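Side-chain contacts in extracellular solute-binding protein, family 1 (Bifidobacterium longum subsp. infantis, PDB 6FTH), which probably captures human milk oligosaccharides at the cell surface and hands them to a partner ABC transporter for uptake: residues L110-N115 with A352-A357; K117-E122 with L359-K364; T171-L176 with I255-K260; D249-V254 with Q476-W481. All coordinates share one frame; numbering follows the deposited sequence.

Contact 1 of 4, residues L110-N115 with A352-A357; sequences LDKMPN and AALKLA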
# COMPACT_ATOMS: atom_id res chain seq x y z
N LEU A 110 7.81 13.41 23.42
CA LEU A 110 6.78 12.39 23.63
C LEU A 110 6.06 12.54 24.96
O LEU A 110 4.92 12.08 25.07
CB LEU A 110 7.38 10.99 23.45
CG LEU A 110 7.54 10.56 21.99
CD1 LEU A 110 8.44 9.34 21.90
CD2 LEU A 110 6.19 10.27 21.37
N ASP A 111 6.66 13.18 25.96
CA ASP A 111 5.95 13.31 27.22
C ASP A 111 4.78 14.27 27.12
O ASP A 111 3.85 14.20 27.93
CB ASP A 111 6.90 13.72 28.34
CG ASP A 111 7.84 12.60 28.75
OD1 ASP A 111 7.52 11.40 28.53
OD2 ASP A 111 8.92 12.92 29.30
N LYS A 112 4.79 15.16 26.13
CA LYS A 112 3.63 16.01 25.85
C LYS A 112 2.62 15.33 24.95
O LYS A 112 1.58 15.93 24.63
CB LYS A 112 4.07 17.35 25.24
CG LYS A 112 5.00 18.14 26.15
CD LYS A 112 5.25 19.54 25.65
CE LYS A 112 6.47 20.14 26.31
NZ LYS A 112 6.56 19.75 27.74
N MET A 113 2.88 14.09 24.53
CA MET A 113 1.97 13.34 23.66
C MET A 113 1.71 11.95 24.22
O MET A 113 2.04 10.93 23.59
CB MET A 113 2.55 13.26 22.25
CG MET A 113 2.73 14.61 21.60
SD MET A 113 3.36 14.52 19.90
CE MET A 113 5.02 13.91 20.15
N PRO A 114 1.12 11.85 25.40
CA PRO A 114 0.90 10.53 26.00
C PRO A 114 0.09 9.58 25.14
O PRO A 114 0.31 8.37 25.19
CB PRO A 114 0.22 10.86 27.35
CG PRO A 114 -0.27 12.26 27.21
CD PRO A 114 0.70 12.95 26.30
N ASN A 115 -0.84 10.09 24.31
CA ASN A 115 -1.63 9.18 23.49
C ASN A 115 -0.78 8.60 22.37
O ASN A 115 -1.04 7.49 21.90
CB ASN A 115 -2.86 9.89 22.91
CG ASN A 115 -3.85 10.33 23.99
OD1 ASN A 115 -4.03 9.65 24.99
ND2 ASN A 115 -4.48 11.46 23.77
N ALA A 352 0.89 24.19 22.07
CA ALA A 352 -0.43 24.03 21.50
C ALA A 352 -0.42 22.99 20.38
O ALA A 352 -1.34 22.18 20.26
CB ALA A 352 -0.95 25.36 20.97
N ALA A 353 0.64 23.00 19.56
CA ALA A 353 0.72 22.05 18.45
C ALA A 353 0.88 20.61 18.96
O ALA A 353 0.31 19.68 18.38
CB ALA A 353 1.87 22.43 17.52
N LEU A 354 1.69 20.42 20.01
CA LEU A 354 1.86 19.11 20.61
C LEU A 354 0.59 18.65 21.32
O LEU A 354 0.27 17.45 21.30
CB LEU A 354 3.05 19.15 21.56
CG LEU A 354 4.42 19.34 20.88
CD1 LEU A 354 5.52 19.66 21.91
CD2 LEU A 354 4.80 18.09 20.04
N LYS A 355 -0.15 19.57 21.92
CA LYS A 355 -1.45 19.21 22.47
C LYS A 355 -2.40 18.78 21.37
O LYS A 355 -3.16 17.81 21.53
CB LYS A 355 -2.04 20.39 23.25
CG LYS A 355 -3.47 20.14 23.66
CD LYS A 355 -3.88 20.88 24.93
CE LYS A 355 -3.85 22.35 24.75
NZ LYS A 355 -4.70 23.02 25.81
N LEU A 356 -2.36 19.46 20.22
CA LEU A 356 -3.16 19.06 19.07
C LEU A 356 -2.80 17.64 18.60
O LEU A 356 -3.69 16.83 18.30
CB LEU A 356 -2.97 20.06 17.93
CG LEU A 356 -3.63 19.75 16.59
CD1 LEU A 356 -5.14 19.73 16.75
CD2 LEU A 356 -3.23 20.78 15.54
N ALA A 357 -1.50 17.33 18.51
CA ALA A 357 -1.09 15.96 18.18
C ALA A 357 -1.66 14.97 19.19
O ALA A 357 -2.21 13.92 18.82
CB ALA A 357 0.43 15.86 18.18

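Contact 2 of 4, residues K117-E122 with L359-K364; sequences KQFFKE and LLYSEK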
# COMPACT_ATOMS: atom_id res chain seq x y z
N LYS A 117 2.55 8.13 22.84
CA LYS A 117 3.34 7.13 23.56
C LYS A 117 2.58 5.81 23.68
O LYS A 117 3.16 4.73 23.56
CB LYS A 117 3.71 7.64 24.95
CG LYS A 117 4.85 8.62 24.97
CD LYS A 117 5.48 8.71 26.36
CE LYS A 117 4.54 9.28 27.38
NZ LYS A 117 5.30 9.50 28.66
N GLN A 118 1.27 5.89 23.94
CA GLN A 118 0.48 4.67 24.06
C GLN A 118 0.39 3.95 22.72
O GLN A 118 0.50 2.72 22.65
CB GLN A 118 -0.91 5.02 24.59
CG GLN A 118 -1.74 3.83 24.91
CD GLN A 118 -1.25 3.11 26.13
OE1 GLN A 118 -0.61 3.70 26.99
NE2 GLN A 118 -1.52 1.82 26.20
N PHE A 119 0.20 4.71 21.64
CA PHE A 119 0.26 4.14 20.30
C PHE A 119 1.54 3.34 20.12
O PHE A 119 1.51 2.17 19.74
CB PHE A 119 0.14 5.31 19.30
CG PHE A 119 0.25 4.96 17.82
CD1 PHE A 119 0.06 3.68 17.32
CD2 PHE A 119 0.55 5.97 16.92
CE1 PHE A 119 0.16 3.42 15.96
CE2 PHE A 119 0.64 5.72 15.56
CZ PHE A 119 0.45 4.44 15.09
N PHE A 120 2.68 3.95 20.46
CA PHE A 120 3.97 3.30 20.26
C PHE A 120 4.18 2.13 21.20
O PHE A 120 4.87 1.18 20.83
CB PHE A 120 5.09 4.33 20.44
CG PHE A 120 5.15 5.38 19.36
CD1 PHE A 120 4.39 5.29 18.18
CD2 PHE A 120 6.00 6.46 19.51
CE1 PHE A 120 4.50 6.26 17.19
CE2 PHE A 120 6.11 7.43 18.51
CZ PHE A 120 5.35 7.33 17.37
N LYS A 121 3.61 2.17 22.41
CA LYS A 121 3.68 1.03 23.32
C LYS A 121 2.95 -0.17 22.73
O LYS A 121 3.46 -1.30 22.74
CB LYS A 121 3.06 1.37 24.67
CG LYS A 121 3.07 0.18 25.68
CD LYS A 121 2.46 0.56 27.02
CE LYS A 121 2.70 -0.53 28.10
NZ LYS A 121 2.22 -1.87 27.66
N GLU A 122 1.72 0.06 22.24
CA GLU A 122 0.91 -1.03 21.71
C GLU A 122 1.36 -1.47 20.32
O GLU A 122 1.19 -2.64 19.97
CB GLU A 122 -0.57 -0.61 21.68
CG GLU A 122 -1.13 -0.24 23.07
CD GLU A 122 -2.66 -0.13 23.15
OE1 GLU A 122 -3.37 -0.74 22.32
OE2 GLU A 122 -3.16 0.57 24.07
N LEU A 359 -4.23 15.12 21.01
CA LEU A 359 -5.67 14.96 20.87
C LEU A 359 -6.04 14.20 19.60
O LEU A 359 -6.94 13.35 19.62
CB LEU A 359 -6.36 16.32 20.92
CG LEU A 359 -6.28 17.03 22.28
CD1 LEU A 359 -6.87 18.42 22.17
CD2 LEU A 359 -7.01 16.22 23.35
N LEU A 360 -5.35 14.49 18.48
CA LEU A 360 -5.57 13.73 17.25
C LEU A 360 -5.44 12.24 17.48
O LEU A 360 -6.21 11.45 16.92
CB LEU A 360 -4.61 14.17 16.14
CG LEU A 360 -4.93 15.52 15.49
CD1 LEU A 360 -3.73 15.98 14.68
CD2 LEU A 360 -6.16 15.47 14.61
N TYR A 361 -4.47 11.85 18.31
CA TYR A 361 -4.15 10.45 18.59
C TYR A 361 -4.94 9.88 19.77
O TYR A 361 -4.74 8.71 20.13
CB TYR A 361 -2.63 10.29 18.75
CG TYR A 361 -1.95 10.32 17.38
CD1 TYR A 361 -1.78 11.52 16.69
CD2 TYR A 361 -1.55 9.16 16.76
CE1 TYR A 361 -1.23 11.55 15.42
CE2 TYR A 361 -0.98 9.18 15.48
CZ TYR A 361 -0.82 10.37 14.83
OH TYR A 361 -0.28 10.42 13.56
N SER A 362 -5.85 10.66 20.34
CA SER A 362 -6.77 10.08 21.30
C SER A 362 -7.82 9.26 20.56
O SER A 362 -8.09 9.48 19.39
CB SER A 362 -7.48 11.18 22.11
OG SER A 362 -8.44 11.87 21.33
N GLU A 363 -8.46 8.34 21.29
CA GLU A 363 -9.50 7.52 20.67
C GLU A 363 -10.64 8.39 20.13
O GLU A 363 -11.11 8.17 19.01
CB GLU A 363 -9.99 6.48 21.67
CG GLU A 363 -11.03 5.52 21.13
CD GLU A 363 -11.43 4.46 22.15
OE1 GLU A 363 -10.52 4.05 22.90
OE2 GLU A 363 -12.63 4.06 22.19
N LYS A 364 -11.04 9.40 20.92
CA LYS A 364 -12.09 10.34 20.53
C LYS A 364 -11.87 10.90 19.12
O LYS A 364 -12.79 10.88 18.28
CB LYS A 364 -12.12 11.48 21.55
CG LYS A 364 -13.15 12.57 21.31
CD LYS A 364 -13.07 13.70 22.36
CE LYS A 364 -13.46 13.25 23.76
NZ LYS A 364 -13.49 14.41 24.72

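Contact 3 of 4, residues T171-L176 with I255-K260; sequences TTWDEL and IKYYHK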
# COMPACT_ATOMS: atom_id res chain seq x y z
N THR A 171 -3.08 -25.02 -8.14
CA THR A 171 -2.02 -24.90 -7.14
C THR A 171 -0.62 -24.92 -7.72
O THR A 171 0.34 -24.85 -6.95
CB THR A 171 -2.12 -26.00 -6.08
OG1 THR A 171 -1.78 -27.27 -6.65
CG2 THR A 171 -3.51 -26.03 -5.45
N THR A 172 -0.47 -25.01 -9.04
CA THR A 172 0.82 -24.90 -9.71
C THR A 172 0.63 -24.04 -10.96
O THR A 172 -0.49 -23.85 -11.45
CB THR A 172 1.34 -26.28 -10.19
OG1 THR A 172 0.46 -26.76 -11.23
CG2 THR A 172 1.41 -27.29 -9.05
N TRP A 173 1.74 -23.52 -11.51
CA TRP A 173 1.67 -22.78 -12.77
C TRP A 173 1.04 -23.61 -13.89
O TRP A 173 0.29 -23.07 -14.72
CB TRP A 173 3.04 -22.27 -13.20
CG TRP A 173 3.51 -21.05 -12.44
CD1 TRP A 173 2.87 -20.39 -11.43
CD2 TRP A 173 4.73 -20.34 -12.67
NE1 TRP A 173 3.63 -19.32 -11.00
CE2 TRP A 173 4.77 -19.26 -11.76
CE3 TRP A 173 5.79 -20.51 -13.56
CZ2 TRP A 173 5.84 -18.36 -11.71
CZ3 TRP A 173 6.84 -19.61 -13.52
CH2 TRP A 173 6.87 -18.56 -12.59
N ASP A 174 1.33 -24.92 -13.95
CA ASP A 174 0.73 -25.75 -15.00
C ASP A 174 -0.78 -25.86 -14.83
O ASP A 174 -1.54 -25.78 -15.81
CB ASP A 174 1.33 -27.16 -14.98
CG ASP A 174 2.70 -27.25 -15.67
OD1 ASP A 174 3.16 -26.25 -16.27
OD2 ASP A 174 3.30 -28.34 -15.60
N GLU A 175 -1.24 -26.08 -13.59
CA GLU A 175 -2.67 -26.14 -13.32
C GLU A 175 -3.33 -24.81 -13.62
O GLU A 175 -4.45 -24.76 -14.15
CB GLU A 175 -2.92 -26.54 -11.86
CG GLU A 175 -2.63 -28.00 -11.58
CD GLU A 175 -2.75 -28.38 -10.11
OE1 GLU A 175 -3.14 -27.53 -9.29
OE2 GLU A 175 -2.48 -29.56 -9.80
N LEU A 176 -2.65 -23.69 -13.32
CA LEU A 176 -3.21 -22.39 -13.65
C LEU A 176 -3.36 -22.22 -15.16
O LEU A 176 -4.40 -21.73 -15.63
CB LEU A 176 -2.38 -21.26 -13.04
CG LEU A 176 -2.78 -19.84 -13.41
CD1 LEU A 176 -4.20 -19.51 -12.98
CD2 LEU A 176 -1.77 -18.87 -12.80
N ILE A 255 8.63 -13.93 -16.15
CA ILE A 255 8.47 -13.30 -17.45
C ILE A 255 8.18 -14.34 -18.53
O ILE A 255 7.28 -14.15 -19.38
CB ILE A 255 9.70 -12.45 -17.78
CG1 ILE A 255 9.74 -11.20 -16.89
CG2 ILE A 255 9.67 -12.05 -19.25
CD1 ILE A 255 11.04 -10.44 -16.91
N LYS A 256 8.90 -15.46 -18.52
CA LYS A 256 8.68 -16.48 -19.54
C LYS A 256 7.29 -17.09 -19.41
O LYS A 256 6.64 -17.38 -20.43
CB LYS A 256 9.77 -17.55 -19.44
CG LYS A 256 11.12 -17.06 -19.94
CD LYS A 256 12.16 -18.18 -19.93
CE LYS A 256 12.06 -19.05 -21.16
NZ LYS A 256 13.22 -19.98 -21.26
N TYR A 257 6.81 -17.29 -18.18
CA TYR A 257 5.47 -17.83 -17.97
C TYR A 257 4.43 -16.87 -18.53
O TYR A 257 3.52 -17.29 -19.25
CB TYR A 257 5.24 -18.11 -16.49
CG TYR A 257 3.89 -18.71 -16.14
CD1 TYR A 257 3.56 -19.99 -16.56
CD2 TYR A 257 2.99 -18.02 -15.37
CE1 TYR A 257 2.34 -20.55 -16.23
CE2 TYR A 257 1.78 -18.57 -15.03
CZ TYR A 257 1.47 -19.83 -15.45
OH TYR A 257 0.25 -20.37 -15.11
N TYR A 258 4.56 -15.58 -18.19
CA TYR A 258 3.62 -14.59 -18.73
C TYR A 258 3.68 -14.57 -20.25
O TYR A 258 2.64 -14.44 -20.91
CB TYR A 258 3.87 -13.20 -18.17
CG TYR A 258 3.17 -12.95 -16.85
CD1 TYR A 258 1.80 -13.15 -16.70
CD2 TYR A 258 3.88 -12.53 -15.73
CE1 TYR A 258 1.15 -12.90 -15.49
CE2 TYR A 258 3.25 -12.29 -14.53
CZ TYR A 258 1.89 -12.48 -14.40
OH TYR A 258 1.26 -12.23 -13.22
N HIS A 259 4.87 -14.69 -20.83
CA HIS A 259 4.91 -14.66 -22.29
C HIS A 259 4.20 -15.87 -22.88
O HIS A 259 3.51 -15.75 -23.90
CB HIS A 259 6.34 -14.58 -22.82
CG HIS A 259 6.40 -14.60 -24.32
ND1 HIS A 259 5.75 -13.66 -25.09
CD2 HIS A 259 6.95 -15.48 -25.18
CE1 HIS A 259 5.93 -13.94 -26.37
NE2 HIS A 259 6.66 -15.04 -26.45
N LYS A 260 4.32 -17.03 -22.24
CA LYS A 260 3.60 -18.20 -22.70
C LYS A 260 2.10 -17.94 -22.66
O LYS A 260 1.39 -18.14 -23.65
CB LYS A 260 3.97 -19.41 -21.84
CG LYS A 260 3.32 -20.72 -22.33
CD LYS A 260 3.63 -21.91 -21.42
CE LYS A 260 3.21 -23.23 -22.11
NZ LYS A 260 3.21 -24.39 -21.18

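Contact 4 of 4, residues D249-V254 with Q476-W481; sequences DEYKQV and QKTATW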
# COMPACT_ATOMS: atom_id res chain seq x y z
N ASP A 249 16.91 -15.58 -11.59
CA ASP A 249 16.26 -16.60 -12.40
C ASP A 249 14.75 -16.62 -12.14
O ASP A 249 13.95 -16.86 -13.06
CB ASP A 249 16.87 -17.97 -12.10
CG ASP A 249 18.33 -18.08 -12.54
OD1 ASP A 249 18.73 -17.41 -13.54
OD2 ASP A 249 19.07 -18.86 -11.90
N GLU A 250 14.34 -16.33 -10.91
CA GLU A 250 12.92 -16.30 -10.58
C GLU A 250 12.16 -15.27 -11.42
O GLU A 250 11.08 -15.56 -11.95
CB GLU A 250 12.75 -15.97 -9.11
CG GLU A 250 13.16 -17.09 -8.18
CD GLU A 250 14.63 -17.06 -7.73
OE1 GLU A 250 15.50 -16.45 -8.39
OE2 GLU A 250 14.92 -17.67 -6.68
N TYR A 251 12.70 -14.05 -11.52
CA TYR A 251 12.09 -13.01 -12.34
C TYR A 251 12.06 -13.43 -13.81
O TYR A 251 11.05 -13.26 -14.51
CB TYR A 251 12.89 -11.70 -12.16
CG TYR A 251 12.29 -10.42 -12.71
CD1 TYR A 251 11.12 -9.90 -12.17
CD2 TYR A 251 12.91 -9.71 -13.71
CE1 TYR A 251 10.57 -8.71 -12.66
CE2 TYR A 251 12.38 -8.53 -14.20
CZ TYR A 251 11.21 -8.04 -13.67
OH TYR A 251 10.65 -6.88 -14.12
N LYS A 252 13.16 -13.98 -14.30
CA LYS A 252 13.18 -14.49 -15.67
C LYS A 252 12.07 -15.52 -15.89
O LYS A 252 11.39 -15.48 -16.92
CB LYS A 252 14.55 -15.12 -15.96
CG LYS A 252 14.66 -15.71 -17.38
CD LYS A 252 16.09 -15.93 -17.91
CE LYS A 252 16.99 -16.64 -16.95
NZ LYS A 252 18.32 -16.89 -17.60
N GLN A 253 11.88 -16.45 -14.96
CA GLN A 253 10.87 -17.49 -15.11
C GLN A 253 9.46 -16.91 -15.09
O GLN A 253 8.60 -17.38 -15.85
CB GLN A 253 11.06 -18.56 -14.05
CG GLN A 253 12.37 -19.38 -14.23
CD GLN A 253 12.63 -19.76 -15.69
OE1 GLN A 253 11.74 -20.26 -16.38
NE2 GLN A 253 13.85 -19.49 -16.17
N VAL A 254 9.20 -15.92 -14.24
CA VAL A 254 7.90 -15.26 -14.24
C VAL A 254 7.63 -14.64 -15.60
O VAL A 254 6.53 -14.76 -16.16
CB VAL A 254 7.82 -14.21 -13.13
CG1 VAL A 254 6.59 -13.34 -13.32
CG2 VAL A 254 7.81 -14.88 -11.79
N GLN A 476 11.02 -1.28 -19.81
CA GLN A 476 11.00 -1.51 -21.25
C GLN A 476 11.26 -2.97 -21.58
O GLN A 476 10.51 -3.58 -22.35
CB GLN A 476 12.03 -0.60 -21.93
CG GLN A 476 12.01 -0.65 -23.44
CD GLN A 476 12.86 -1.76 -24.03
OE1 GLN A 476 12.37 -2.62 -24.77
NE2 GLN A 476 14.16 -1.74 -23.71
N LYS A 477 12.33 -3.56 -21.03
CA LYS A 477 12.66 -4.93 -21.37
C LYS A 477 11.61 -5.90 -20.84
O LYS A 477 11.25 -6.86 -21.53
CB LYS A 477 14.04 -5.31 -20.84
CG LYS A 477 15.18 -4.44 -21.38
CD LYS A 477 15.91 -5.07 -22.55
CE LYS A 477 14.98 -5.48 -23.65
NZ LYS A 477 15.70 -5.68 -24.95
N THR A 478 11.13 -5.68 -19.62
CA THR A 478 10.16 -6.61 -19.06
C THR A 478 8.90 -6.66 -19.91
O THR A 478 8.43 -7.75 -20.28
CB THR A 478 9.85 -6.23 -17.61
OG1 THR A 478 11.05 -6.30 -16.81
CG2 THR A 478 8.85 -7.21 -17.03
N ALA A 479 8.37 -5.49 -20.28
CA ALA A 479 7.14 -5.46 -21.07
C ALA A 479 7.37 -6.10 -22.44
O ALA A 479 6.54 -6.88 -22.92
CB ALA A 479 6.65 -4.03 -21.22
N THR A 480 8.50 -5.79 -23.07
CA THR A 480 8.79 -6.35 -24.39
C THR A 480 8.91 -7.87 -24.33
O THR A 480 8.34 -8.59 -25.15
CB THR A 480 10.07 -5.72 -24.95
OG1 THR A 480 9.84 -4.31 -25.12
CG2 THR A 480 10.47 -6.37 -26.27
N TRP A 481 9.64 -8.38 -23.33
CA TRP A 481 9.83 -9.82 -23.23
C TRP A 481 8.53 -10.54 -22.90
O TRP A 481 8.31 -11.67 -23.35
CB TRP A 481 10.84 -10.12 -22.13
CG TRP A 481 12.25 -9.75 -22.44
CD1 TRP A 481 12.83 -9.65 -23.68
CD2 TRP A 481 13.27 -9.44 -21.49
NE1 TRP A 481 14.16 -9.31 -23.55
CE2 TRP A 481 14.45 -9.17 -22.21
CE3 TRP A 481 13.30 -9.37 -20.09
CZ2 TRP A 481 15.65 -8.84 -21.58
CZ3 TRP A 481 14.51 -9.04 -19.46
CH2 TRP A 481 15.66 -8.78 -20.21

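Contact 1 of 4, residues L110-N115 with A352-A357
Met113 N donates to Leu110 O at 2.9 Å, a backbone bond that closes the turn at the end of the 3-10 segment, just before the methionine side chain meets Leu354 and Ala357. Met113 itself holds the N-cap position of helix 114-122. Its thioether does most of the touching: SD sits 3.7 Å from Ala357 CB and 3.9 Å from Leu354 CD2, so the sulfur rests over successive turns of helix 350-360. Nearer the backbone, Met113 CG lies 3.8 Å from Leu354 O. A bend at the last torsion (chi3 -68°) brings the terminal methyl CE within 4.2 Å of Leu354 CD2. The two branches of that leucine divide the work, for CD1 meets the aliphatic CD of Lys112 at 3.8 Å while the end of the lysine chain runs on away from Leu354. Both segments belong to the N-terminal lobe of a two-lobed type II periplasmic binding fold, where helix 350-360 also packs on strand 339-343 through Leu354 on Leu343 and Ala357 on Phe341. The turn before helix 114-122 thus lies on a helix that itself lies on the sheet. With Met113 trimmed to an alanine, a gap would probably open beside Ala357 CB and Leu354 CD2, where the sulfur now sits. Close by, Asn115 N is hydrogen-bonded to Asn358 OD1, a polar tie between the same two helices.

Contact 2 of 4, residues K117-E122 with L359-K364
Phe119 and Tyr361 make the whole of the direct contact, and it is aromatic. The rings meet rim to rim, with planes turned only 24° from each other and centroids 5.9 Å apart, so neither lies over the other's face. The touching atoms are the CD2 and CE2 carbons of each ring: Phe119 CD2 is 3.8 Å from Tyr361 CD2, and Phe119 CE2 is 3.8 Å from Tyr361 CE2. The phenylalanine reaches across because CG stands opposite the backbone N (chi1 177°), which swings the ring off helix 114-122 toward the tyrosine. Trp412 stacks with the same phenylalanine ring, and Tyr361 OH is hydrogen-bonded to Pro141 O, which pins the far end of the phenol.

The hydrogen bonds stay within each segment. On the outer side of helix 114-122, Gln118 NE2 gives an almost straight bond of 3.0 Å to Glu122 OE2; the oxygen lies in the amide plane and accepts on its anti lone pair, one turn along. In the other segment Leu359 O is gripped twice, by Ser362 OG at 2.7 Å and by Ser362 N at 3.0 Å. The hydroxyl arrives in the carbonyl plane, on a lone pair, and also takes a weak bond from Tyr365 N.

Ser362 therefore joins the end of helix 350-360 to the start of helix 363-371, whose N-cap it provides. Such a serine-capped joint between consecutive helices, with aromatic packing from a third, here belongs to the N-terminal lobe of a type II binding-protein fold.

Contact 3 of 4, residues T171-L176 with I255-K260
Trp173 and Tyr257 lie face to face, the five-membered ring of the indole over the phenol with centroids 4.2 Å apart and planes 15° from parallel. Each residue also lays its own CB on the other's ring: Trp173 CB is 4.0 Å from the centroid of the Tyr257 ring, and Tyr257 CB reaches the six-membered ring of Trp173 in the same CH-pi fashion. At the far end of the phenol, Tyr257 OH donates to Trp173 O at 2.7 Å, meeting the carbonyl at 122° and slightly off its plane. Leu176 CD2 comes to the edge of the tyrosine, 3.4 Å from Tyr257 OH.

Around this core, Trp173 NE1 is hydrogen-bonded to Ser219 OG, which probably fixes the turn of the indole. Behind it, Thr172 caps helix 173-185, its OG1 accepting from Glu175 N at 3.0 Å. Glu175 folds back in turn, and its OE1 takes both Thr171 N, at 2.8 Å, and Thr171 OG1. A leucine in place of Tyr257 would probably leave Trp173 O without this donor and one indole face without its aromatic cover.

Helices 173-185 and 249-263 of the C-terminal lobe are joined here chiefly through one tyrosine, both stacking face and donor. Stacking alone would fix the sliding of the rings only loosely; the hydroxyl bond to a main-chain oxygen probably helps to set their overlap.

Contact 4 of 4, residues D249-V254 with Q476-W481
Tyr251 reaches from helix 249-263 to Thr478 on helix 457-484, and the two side chains meet at about a right angle. From CB the ring leaves with CG on the far side from the backbone N (chi1 -169°), a course that carries the phenol toward helix 457-484, with Tyr494 of helix 487-500 and Phe208 of a loop touching it. Along the ring the partner is approached gradually: CE2 lies 3.7 Å from Thr478 OG1, and CZ 3.6 Å. The threonine oxygen stands at the ring edge, near its plane. At the tip, Tyr251 OH donates to Thr478 OG1 at 2.8 Å and also rests against the methyl, 3.4 Å from Thr478 CG2.

The first torsion of Thr478 (chi1 -61°) sets OG1 beside its own backbone N, from where it bonds back to Val474 O, one turn earlier in the helix, and still accepts from the phenol. The side chain also touches Met214 and Ile255.

The chemistry is that of a short relay, phenol to hydroxyl to main-chain carbonyl, which starts from two buried side chains of the C-terminal lobe and ends on the backbone of helix 457-484. Because Thr478 OG1 both accepts and donates, each bond would be expected to strengthen the other, and this one buried oxygen has a partner for each role.

In the fold
The four contacts form two pairs on opposite sides of the chain's centre. Contacts 1 and 2, with centres about 10 Å apart, share helices 114-122 and 350-360 and are tied by a salt bridge from Asp111 OD1 to Lys117 NZ at 2.9 Å. Contacts 3 and 4, with centres about 13 Å apart, share helix 249-263, and the indole of contact 3 packs on the backbone of contact 4, Trp173 CH2 lying 3.8 Å from Val254 CA. Between the pairs the centres are 45 to 53 Å apart, and nothing touches. This separation fits a two-lobed binding protein in which sugar is probably held between the lobes, each pair joining helices within its own lobe.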